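Local coordinates for protein ribonucleoside-diphosphate reductase subunit beta (Clostridium botulinum, PDB 6ZJK) that is the metal-binding R2 subunit of ribonucleotide reductase, probably supplying the radical that the large subunit needs to turn ribonucleotides into deoxyribonucleotides, at residues Met272-Gly275 and Val276-Glu279; Ala196-Ala199 and Asn200-Leu203; Ile280-Gly283 and Gln284-Asn288; Glu266-Arg269 and Gln270-Arg273. One frame throughout, in Å; residues are numbered along the deposited sequence.

Contact 1: Met272-Gly275 and Val276-Glu279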
loop_
_atom_site.group_PDB
_atom_site.type_symbol
_atom_site.label_atom_id
_atom_site.label_comp_id
_atom_site.label_asym_id
_atom_site.label_seq_id
_atom_site.Cartn_x
_atom_site.Cartn_y
_atom_site.Cartn_z
ATOM N N MET A 272 -17.179 7.301 -20.224
ATOM C CA MET A 272 -16.329 6.591 -21.094
ATOM C C MET A 272 -16.206 7.285 -22.463
ATOM O O MET A 272 -15.174 7.259 -23.040
ATOM C CB MET A 272 -16.860 5.210 -21.221
ATOM C CG MET A 272 -16.152 4.302 -22.138
ATOM S SD MET A 272 -14.479 3.888 -21.718
ATOM C CE MET A 272 -14.607 2.524 -20.623
ATOM N N ARG A 273 -17.294 7.858 -22.973
ATOM C CA ARG A 273 -17.294 8.569 -24.237
ATOM C C ARG A 273 -16.319 9.730 -24.184
ATOM O O ARG A 273 -15.543 9.884 -25.040
ATOM C CB ARG A 273 -18.691 9.052 -24.613
ATOM C CG ARG A 273 -18.815 9.547 -26.048
ATOM C CD ARG A 273 -20.105 10.242 -26.375
ATOM N NE ARG A 273 -20.295 11.370 -25.491
ATOM C CZ ARG A 273 -19.855 12.580 -25.754
ATOM N NH1 ARG A 273 -19.252 12.794 -26.895
ATOM N NH2 ARG A 273 -20.009 13.571 -24.903
ATOM N N MET A 274 -16.391 10.524 -23.144
ATOM C CA MET A 274 -15.483 11.630 -23.116
ATOM C C MET A 274 -14.071 11.171 -22.909
ATOM O O MET A 274 -13.192 11.552 -23.614
ATOM C CB MET A 274 -15.815 12.516 -21.960
ATOM C CG MET A 274 -17.107 13.270 -22.047
ATOM S SD MET A 274 -17.071 14.662 -23.181
ATOM C CE MET A 274 -18.755 15.212 -23.040
ATOM N N GLY A 275 -13.795 10.157 -22.129
ATOM C CA GLY A 275 -12.478 9.634 -21.979
ATOM C C GLY A 275 -11.920 9.152 -23.261
ATOM O O GLY A 275 -10.796 9.380 -23.504
ATOM N N VAL A 276 -12.707 8.456 -24.046
ATOM C CA VAL A 276 -12.318 7.995 -25.350
ATOM C C VAL A 276 -11.968 9.180 -26.256
ATOM O O VAL A 276 -11.008 9.158 -26.912
ATOM C CB VAL A 276 -13.406 7.136 -26.013
ATOM C CG1 VAL A 276 -12.994 6.692 -27.369
ATOM C CG2 VAL A 276 -13.736 5.922 -25.176
ATOM N N GLU A 277 -12.762 10.211 -26.240
ATOM C CA GLU A 277 -12.535 11.358 -27.074
ATOM C C GLU A 277 -11.243 12.061 -26.694
ATOM O O GLU A 277 -10.453 12.350 -27.518
ATOM C CB GLU A 277 -13.746 12.263 -27.056
ATOM C CG GLU A 277 -14.804 11.881 -28.083
ATOM C CD GLU A 277 -16.149 12.518 -27.820
ATOM O OE1 GLU A 277 -16.177 13.617 -27.283
ATOM O OE2 GLU A 277 -17.187 11.908 -28.125
ATOM N N HIS A 278 -11.037 12.278 -25.420
ATOM C CA HIS A 278 -9.824 12.855 -24.925
ATOM C C HIS A 278 -8.591 12.045 -25.290
ATOM O O HIS A 278 -7.665 12.577 -25.761
ATOM C CB HIS A 278 -9.853 12.976 -23.426
ATOM C CG HIS A 278 -10.803 13.984 -22.904
ATOM N ND1 HIS A 278 -11.003 14.178 -21.568
ATOM C CD2 HIS A 278 -11.621 14.849 -23.528
ATOM C CE1 HIS A 278 -11.895 15.120 -21.386
ATOM N NE2 HIS A 278 -12.285 15.547 -22.562
ATOM N N GLU A 279 -8.597 10.750 -25.095
ATOM C CA GLU A 279 -7.435 9.901 -25.329
ATOM C C GLU A 279 -7.070 9.836 -26.812
ATOM O O GLU A 279 -5.888 9.783 -27.165
ATOM C CB GLU A 279 -7.693 8.512 -24.742
ATOM C CG GLU A 279 -6.494 7.618 -24.715
ATOM C CD GLU A 279 -5.305 8.242 -23.956
ATOM O OE1 GLU A 279 -5.497 8.900 -22.903
ATOM O OE2 GLU A 279 -4.172 8.120 -24.457
#
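Met272 to Glu279 make two turns of helix 262-287, and four successive i to i+4 bonds tie the first half to the second. His278 N to Met274 O is the straightest, 2.9 Å with 177° at the hydrogen; Val276 N to Met272 O and Glu279 N to Gly275 O are bent a little more.

On one flank Arg273 reaches forward to Glu277 in a salt bridge, NH1 lying 2.6 Å from OE2, while its NE is held by Gln270, one turn back. With CG anti to the backbone N (chi1 -168°) and a bend at chi3, the arginine turns its guanidinium toward the next turn, where it meets the carboxylate obliquely, the two planes 63° apart.

The imidazole of His278 sets one face over the carbonyl oxygen of Met274, its CG 3.5 Å from that O, while its edge-to-face partner is Phe176. On the inward side SD of Met272 lies 4.1 Å from CG2 of Val276, and both side chains pack against helix 296-313. Glu279 leads away from the turn to a salt bridge with Arg173 and a hydrogen bond with Ser210. An i to i+4 ion pair on one flank and an apolar stripe on another are characteristic of an amphipathic helix in the all-helical R2 fold.

Contact 2: Ala196-Ala199 and Asn200-Leu203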
loop_
_atom_site.group_PDB
_atom_site.type_symbol
_atom_site.label_atom_id
_atom_site.label_comp_id
_atom_site.label_asym_id
_atom_site.label_seq_id
_atom_site.Cartn_x
_atom_site.Cartn_y
_atom_site.Cartn_z
ATOM N N ALA A 196 -16.177 8.342 -9.143
ATOM C CA ALA A 196 -14.763 8.155 -8.988
ATOM C C ALA A 196 -14.337 6.731 -9.271
ATOM O O ALA A 196 -13.261 6.500 -9.718
ATOM C CB ALA A 196 -14.323 8.557 -7.632
ATOM N N ILE A 197 -15.208 5.780 -9.013
ATOM C CA ILE A 197 -14.881 4.414 -9.249
ATOM C C ILE A 197 -14.825 4.184 -10.726
ATOM O O ILE A 197 -13.983 3.544 -11.207
ATOM C CB ILE A 197 -15.910 3.463 -8.614
ATOM C CG1 ILE A 197 -15.933 3.598 -7.103
ATOM C CG2 ILE A 197 -15.649 2.047 -9.026
ATOM C CD1 ILE A 197 -14.783 3.019 -6.390
ATOM N N MET A 198 -15.742 4.770 -11.444
ATOM C CA MET A 198 -15.791 4.632 -12.875
ATOM C C MET A 198 -14.593 5.347 -13.503
ATOM O O MET A 198 -14.038 4.881 -14.417
ATOM C CB MET A 198 -17.168 5.088 -13.388
ATOM C CG MET A 198 -17.495 4.894 -14.838
ATOM S SD MET A 198 -17.422 3.316 -15.564
ATOM C CE MET A 198 -17.320 3.718 -17.254
ATOM N N ALA A 199 -14.182 6.458 -12.931
ATOM C CA ALA A 199 -13.009 7.186 -13.399
ATOM C C ALA A 199 -11.768 6.324 -13.351
ATOM O O ALA A 199 -11.032 6.253 -14.285
ATOM C CB ALA A 199 -12.817 8.398 -12.582
ATOM N N ASN A 200 -11.557 5.654 -12.235
ATOM C CA ASN A 200 -10.481 4.740 -12.099
ATOM C C ASN A 200 -10.472 3.711 -13.165
ATOM O O ASN A 200 -9.474 3.428 -13.697
ATOM C CB ASN A 200 -10.681 3.970 -10.830
ATOM C CG ASN A 200 -9.736 4.340 -9.772
ATOM O OD1 ASN A 200 -8.618 3.959 -9.807
ATOM N ND2 ASN A 200 -10.198 5.083 -8.814
ATOM N N TYR A 201 -11.616 3.087 -13.414
ATOM C CA TYR A 201 -11.759 2.043 -14.415
ATOM C C TYR A 201 -11.359 2.562 -15.786
ATOM O O TYR A 201 -10.645 1.948 -16.483
ATOM C CB TYR A 201 -13.185 1.448 -14.376
ATOM C CG TYR A 201 -13.463 0.311 -15.304
ATOM C CD1 TYR A 201 -12.706 -0.790 -15.292
ATOM C CD2 TYR A 201 -14.513 0.353 -16.187
ATOM C CE1 TYR A 201 -12.934 -1.799 -16.156
ATOM C CE2 TYR A 201 -14.759 -0.671 -17.039
ATOM C CZ TYR A 201 -13.971 -1.746 -17.007
ATOM O OH TYR A 201 -14.127 -2.761 -17.809
ATOM N N ILE A 202 -11.800 3.744 -16.123
ATOM C CA ILE A 202 -11.441 4.357 -17.384
ATOM C C ILE A 202 -9.939 4.593 -17.481
ATOM O O ILE A 202 -9.338 4.187 -18.405
ATOM C CB ILE A 202 -12.194 5.652 -17.589
ATOM C CG1 ILE A 202 -13.640 5.355 -17.902
ATOM C CG2 ILE A 202 -11.574 6.445 -18.702
ATOM C CD1 ILE A 202 -14.555 6.496 -17.669
ATOM N N LEU A 203 -9.374 5.164 -16.441
ATOM C CA LEU A 203 -7.956 5.465 -16.367
ATOM C C LEU A 203 -7.095 4.291 -16.665
ATOM O O LEU A 203 -6.283 4.352 -17.484
ATOM C CB LEU A 203 -7.609 6.081 -15.041
ATOM C CG LEU A 203 -6.145 6.378 -14.717
ATOM C CD1 LEU A 203 -6.043 7.386 -13.625
ATOM C CD2 LEU A 203 -5.310 5.192 -14.414
#
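Met198 and Ile202, one turn apart, meet through their ends: CE of the methionine lies 3.9 Å from CD1 of the isoleucine. Met198 starts with CG anti to the backbone N (chi1 -174°), bends at chi2 (57°) and then runs nearly straight through the sulfur, which carries the methyl forward along the helix. Ile202 sends CG1 back beside its own backbone N, over the Met198 carbonyl, with CG1 3.5 Å from that oxygen. The sulfur of Met198 also comes to the edge of the Tyr201 ring, near its plane, SD to CD2 being 4.2 Å.

These residues belong to helix 190-220, one of the long helices that build the R2 bundle around the iron site; Glu204, an iron ligand, follows Leu203 directly. Met198 and Ile202 face helix 262-287, touching Phe268, Met271 and Met272.

Tyr201 leaves in another direction, its phenol hydroxyl hydrogen-bonded to the carbonyl of Arg310 and to Gln246, which pins the ring at its far end. Asn200 points elsewhere, against helix 90-118 among others. Its chi1 of -108° is away from the staggered positions, and at this angle ND2 reaches back to the carbonyl of Ala196 in a weak bond of 3.5 Å; OD1 takes a hydrogen bond from Gln110, so that both ends of the buried amide have partners. The same Ala196 oxygen accepts the backbone bond from Asn200 N, 3.2 Å. Ala199 brings its small side chain against Ile180 and Tyr181 of helix 168-186.

Contact 3: Ile280-Gly283 and Gln284-Asn288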
loop_
_atom_site.group_PDB
_atom_site.type_symbol
_atom_site.label_atom_id
_atom_site.label_comp_id
_atom_site.label_asym_id
_atom_site.label_seq_id
_atom_site.Cartn_x
_atom_site.Cartn_y
_atom_site.Cartn_z
ATOM N N ILE A 280 -8.065 9.818 -27.694
ATOM C CA ILE A 280 -7.786 9.831 -29.131
ATOM C C ILE A 280 -7.117 11.143 -29.526
ATOM O O ILE A 280 -6.105 11.169 -30.244
ATOM C CB ILE A 280 -9.085 9.615 -29.922
ATOM C CG1 ILE A 280 -9.620 8.196 -29.722
ATOM C CG2 ILE A 280 -8.853 9.870 -31.403
ATOM C CD1 ILE A 280 -10.972 7.951 -30.413
ATOM N N GLN A 281 -7.703 12.255 -29.085
ATOM C CA GLN A 281 -7.106 13.536 -29.445
ATOM C C GLN A 281 -5.708 13.703 -28.849
ATOM O O GLN A 281 -4.782 14.131 -29.542
ATOM C CB GLN A 281 -8.021 14.634 -28.936
ATOM C CG GLN A 281 -8.070 15.862 -29.764
ATOM C CD GLN A 281 -8.936 16.909 -29.110
ATOM O OE1 GLN A 281 -9.560 17.741 -29.798
ATOM N NE2 GLN A 281 -9.031 16.852 -27.795
ATOM N N TRP A 282 -5.429 13.170 -27.651
ATOM C CA TRP A 282 -4.093 13.204 -27.062
ATOM C C TRP A 282 -3.136 12.313 -27.841
ATOM O O TRP A 282 -2.005 12.718 -28.132
ATOM C CB TRP A 282 -4.170 12.760 -25.592
ATOM C CG TRP A 282 -2.845 12.417 -24.936
ATOM C CD1 TRP A 282 -2.357 11.168 -24.687
ATOM C CD2 TRP A 282 -1.864 13.336 -24.418
ATOM N NE1 TRP A 282 -1.135 11.247 -24.057
ATOM C CE2 TRP A 282 -0.810 12.565 -23.881
ATOM C CE3 TRP A 282 -1.774 14.731 -24.361
ATOM C CZ2 TRP A 282 0.325 13.146 -23.300
ATOM C CZ3 TRP A 282 -0.639 15.310 -23.783
ATOM C CH2 TRP A 282 0.391 14.515 -23.260
ATOM N N GLY A 283 -3.582 11.102 -28.196
ATOM C CA GLY A 283 -2.738 10.190 -28.952
ATOM C C GLY A 283 -2.335 10.743 -30.307
ATOM O O GLY A 283 -1.182 10.604 -30.724
ATOM N N GLN A 284 -3.238 11.453 -30.917
ATOM C CA GLN A 284 -2.992 12.026 -32.183
ATOM C C GLN A 284 -2.046 13.224 -32.033
ATOM O O GLN A 284 -1.199 13.430 -32.811
ATOM C CB GLN A 284 -4.339 12.418 -32.824
ATOM C CG GLN A 284 -5.124 11.251 -33.418
ATOM C CD GLN A 284 -6.531 11.580 -33.777
ATOM O OE1 GLN A 284 -7.061 12.557 -33.359
ATOM N NE2 GLN A 284 -7.128 10.752 -34.555
ATOM N N TYR A 285 -2.196 13.951 -30.962
ATOM C CA TYR A 285 -1.427 15.177 -30.755
ATOM C C TYR A 285 0.058 14.891 -30.533
ATOM O O TYR A 285 0.920 15.573 -31.109
ATOM C CB TYR A 285 -2.024 15.953 -29.576
ATOM C CG TYR A 285 -1.132 17.056 -29.049
ATOM C CD1 TYR A 285 -0.869 18.192 -29.814
ATOM C CD2 TYR A 285 -0.568 16.971 -27.774
ATOM C CE1 TYR A 285 -0.056 19.209 -29.338
ATOM C CE2 TYR A 285 0.249 17.996 -27.278
ATOM C CZ TYR A 285 0.502 19.106 -28.066
ATOM O OH TYR A 285 1.313 20.122 -27.589
ATOM N N VAL A 286 0.374 13.874 -29.718
ATOM C CA VAL A 286 1.767 13.587 -29.380
ATOM C C VAL A 286 2.464 12.803 -30.486
ATOM O O VAL A 286 3.683 12.930 -30.652
ATOM C CB VAL A 286 1.883 12.846 -28.028
ATOM C CG1 VAL A 286 1.289 13.676 -26.903
ATOM C CG2 VAL A 286 1.239 11.495 -28.092
ATOM N N THR A 287 1.732 12.015 -31.246
ATOM C CA THR A 287 2.378 11.291 -32.299
ATOM C C THR A 287 2.598 12.166 -33.532
ATOM O O THR A 287 3.541 11.984 -34.200
ATOM C CB THR A 287 1.649 10.009 -32.693
ATOM O OG1 THR A 287 0.274 10.273 -32.854
ATOM C CG2 THR A 287 1.808 8.983 -31.636
ATOM N N ASN A 288 1.689 13.073 -33.825
ATOM C CA ASN A 288 1.780 13.974 -34.974
ATOM C C ASN A 288 2.144 13.299 -36.294
ATOM O O ASN A 288 2.872 13.847 -37.033
ATOM C CB ASN A 288 2.795 15.073 -34.665
ATOM C CG ASN A 288 2.725 16.252 -35.608
ATOM O OD1 ASN A 288 1.689 16.694 -35.984
ATOM N ND2 ASN A 288 3.857 16.788 -35.929
#
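Thr287 puts two donors on one acceptor, Gly283 O: its hydroxyl, OG1 at 2.6 Å, and more loosely its backbone N at 3.3 Å. The hydroxyl is placed for this by chi1 of 47°, which sets OG1 between the backbone N and the carbonyl carbon. Ile280, Gln281 and Trp282 give their carbonyls to the amides of Gln284, Tyr285 and Val286 in ordinary helical bonds.

This is the last part of helix 262-287, one of the long helices of the R2 bundle; Asn288 turns out of it with positive phi, its N still bonded to Gln284 O at 3.1 Å.

The polar ends of Gln284 and Tyr285 find partners beyond the turn. Gln284 lies alongside Ile280, its NE2 3.7 Å from CG2, while NE2 donates to the carbonyl of Asp296. Tyr285 OH bonds to Asp167, and its ring stacks on His169.

On the apolar side there is a CH-pi contact, in which CG1 of Val286 sits 3.7 Å from the centroid of the six-membered ring of Trp282, almost on the ring normal (8°). Both residues also touch Lys98 of helix 90-118.

Contact 4: Glu266-Arg269 and Gln270-Arg273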
loop_
_atom_site.group_PDB
_atom_site.type_symbol
_atom_site.label_atom_id
_atom_site.label_comp_id
_atom_site.label_asym_id
_atom_site.label_seq_id
_atom_site.Cartn_x
_atom_site.Cartn_y
_atom_site.Cartn_z
ATOM N N GLU A 266 -26.244 5.428 -17.614
ATOM C CA GLU A 266 -25.969 6.226 -18.809
ATOM C C GLU A 266 -24.897 7.272 -18.527
ATOM O O GLU A 266 -24.045 7.537 -19.381
ATOM C CB GLU A 266 -27.252 6.892 -19.318
ATOM C CG GLU A 266 -27.126 7.524 -20.711
ATOM C CD GLU A 266 -26.645 6.527 -21.763
ATOM O OE1 GLU A 266 -27.081 5.355 -21.734
ATOM O OE2 GLU A 266 -25.835 6.915 -22.633
ATOM N N GLU A 267 -24.872 7.825 -17.313
ATOM C CA GLU A 267 -23.787 8.754 -17.007
ATOM C C GLU A 267 -22.428 8.052 -17.018
ATOM O O GLU A 267 -21.435 8.604 -17.507
ATOM C CB GLU A 267 -24.059 9.405 -15.650
ATOM C CG GLU A 267 -25.445 9.957 -15.474
ATOM C CD GLU A 267 -25.590 10.704 -14.159
ATOM O OE1 GLU A 267 -24.578 11.271 -13.676
ATOM O OE2 GLU A 267 -26.709 10.699 -13.597
ATOM N N PHE A 268 -22.341 6.773 -16.655
ATOM C CA PHE A 268 -21.098 6.027 -16.817
ATOM C C PHE A 268 -20.722 5.871 -18.289
ATOM O O PHE A 268 -19.541 5.956 -18.646
ATOM C CB PHE A 268 -21.225 4.651 -16.154
ATOM C CG PHE A 268 -21.218 4.689 -14.642
ATOM C CD1 PHE A 268 -20.959 5.870 -13.956
ATOM C CD2 PHE A 268 -21.405 3.524 -13.911
ATOM C CE1 PHE A 268 -20.925 5.899 -12.568
ATOM C CE2 PHE A 268 -21.375 3.538 -12.510
ATOM C CZ PHE A 268 -21.137 4.728 -11.842
ATOM N N ARG A 269 -21.700 5.587 -19.152
ATOM C CA ARG A 269 -21.434 5.444 -20.581
ATOM C C ARG A 269 -20.873 6.733 -21.178
ATOM O O ARG A 269 -20.016 6.685 -22.068
ATOM C CB ARG A 269 -22.692 4.979 -21.322
ATOM C CG ARG A 269 -22.976 3.485 -21.107
ATOM C CD ARG A 269 -24.199 2.964 -21.837
ATOM N NE ARG A 269 -23.911 2.456 -23.168
ATOM C CZ ARG A 269 -24.106 3.133 -24.296
ATOM N NH1 ARG A 269 -24.604 4.361 -24.270
ATOM N NH2 ARG A 269 -23.803 2.578 -25.449
ATOM N N GLN A 270 -21.335 7.864 -20.702
ATOM C CA GLN A 270 -20.874 9.132 -21.190
ATOM C C GLN A 270 -19.497 9.500 -20.686
ATOM O O GLN A 270 -18.786 10.211 -21.341
ATOM C CB GLN A 270 -21.827 10.238 -20.837
ATOM C CG GLN A 270 -23.112 10.182 -21.617
ATOM C CD GLN A 270 -22.936 10.156 -23.108
ATOM O OE1 GLN A 270 -22.445 11.087 -23.674
ATOM N NE2 GLN A 270 -23.386 9.103 -23.743
ATOM N N MET A 271 -19.119 8.984 -19.524
ATOM C CA MET A 271 -17.825 9.204 -18.946
ATOM C C MET A 271 -16.867 8.491 -19.819
ATOM O O MET A 271 -15.858 8.996 -20.124
ATOM C CB MET A 271 -17.752 8.648 -17.532
ATOM C CG MET A 271 -18.495 9.451 -16.494
ATOM S SD MET A 271 -18.151 9.053 -14.792
ATOM C CE MET A 271 -16.428 9.330 -14.710
ATOM N N MET A 272 -17.179 7.301 -20.224
ATOM C CA MET A 272 -16.329 6.591 -21.094
ATOM C C MET A 272 -16.206 7.285 -22.463
ATOM O O MET A 272 -15.174 7.259 -23.040
ATOM C CB MET A 272 -16.860 5.210 -21.221
ATOM C CG MET A 272 -16.152 4.302 -22.138
ATOM S SD MET A 272 -14.479 3.888 -21.718
ATOM C CE MET A 272 -14.607 2.524 -20.623
ATOM N N ARG A 273 -17.294 7.858 -22.973
ATOM C CA ARG A 273 -17.294 8.569 -24.237
ATOM C C ARG A 273 -16.319 9.730 -24.184
ATOM O O ARG A 273 -15.543 9.884 -25.040
ATOM C CB ARG A 273 -18.691 9.052 -24.613
ATOM C CG ARG A 273 -18.815 9.547 -26.048
ATOM C CD ARG A 273 -20.105 10.242 -26.375
ATOM N NE ARG A 273 -20.295 11.370 -25.491
ATOM C CZ ARG A 273 -19.855 12.580 -25.754
ATOM N NH1 ARG A 273 -19.252 12.794 -26.895
ATOM N NH2 ARG A 273 -20.009 13.571 -24.903
#
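In the first half of helix 262-287, a chain of polar side chains runs along one flank, with Glu266 and Gln270 touching across one turn. Gln270 NE2 makes a weak hydrogen bond of 3.5 Å to OE2 of Glu266, the amide and carboxylate planes being 31° apart. The same oxygen uses its syn lone pair for NH1 of Arg269 in a salt bridge of 3.3 Å, in the plane of the guanidinium, so one carboxylate oxygen takes two donors. Gln270 bends at chi2 (-55°), and its OE1 receives NE of Arg273 at 2.8 Å; the donor stands above the amide plane, off the lone pairs, and NH1 of the same arginine goes on to Glu277. Arg269 is further tied by its NE to the carbonyl of Lys317, in the segment after helix 296-313.

Backbone bonds of the i to i+4 kind run beneath, from Gln270 N to Glu266 O at 3.0 Å and from Met272 N to Phe268 O at 3.1 Å.

Elsewhere the Phe268 ring lies obliquely to the thioether of Met271, CD1 to SD being 4.3 Å. Phe268 packs on Leu194 and Met198, and Met271 on Ile202, all of helix 190-220. Polar pairs on one flank, and Phe268 and Met271 on the side that meets helix 190-220, mark this as an amphipathic helix packed against a neighbour in the R2 bundle.

Contacts 4, 1 and 3 follow one another along helix 262-287: contacts 4 and 1 overlap at Met272 and Arg273, with centres about 9 Å apart and Arg273 taking part in both, and contact 3 adjoins contact 1 at the helix's far end, its centre about 13 Å on. Contact 2 lies on helix 190-220 and packs against contact 4, where Met198 CE comes 3.4 Å from Phe268 O, and against contact 1, where Ile202 CD1 is 3.8 Å from Met272 N. It lies closer to the iron than contact 1 does: the side chain of Leu203 is about 6 Å from an iron ion, that of Glu279 about 14 Å.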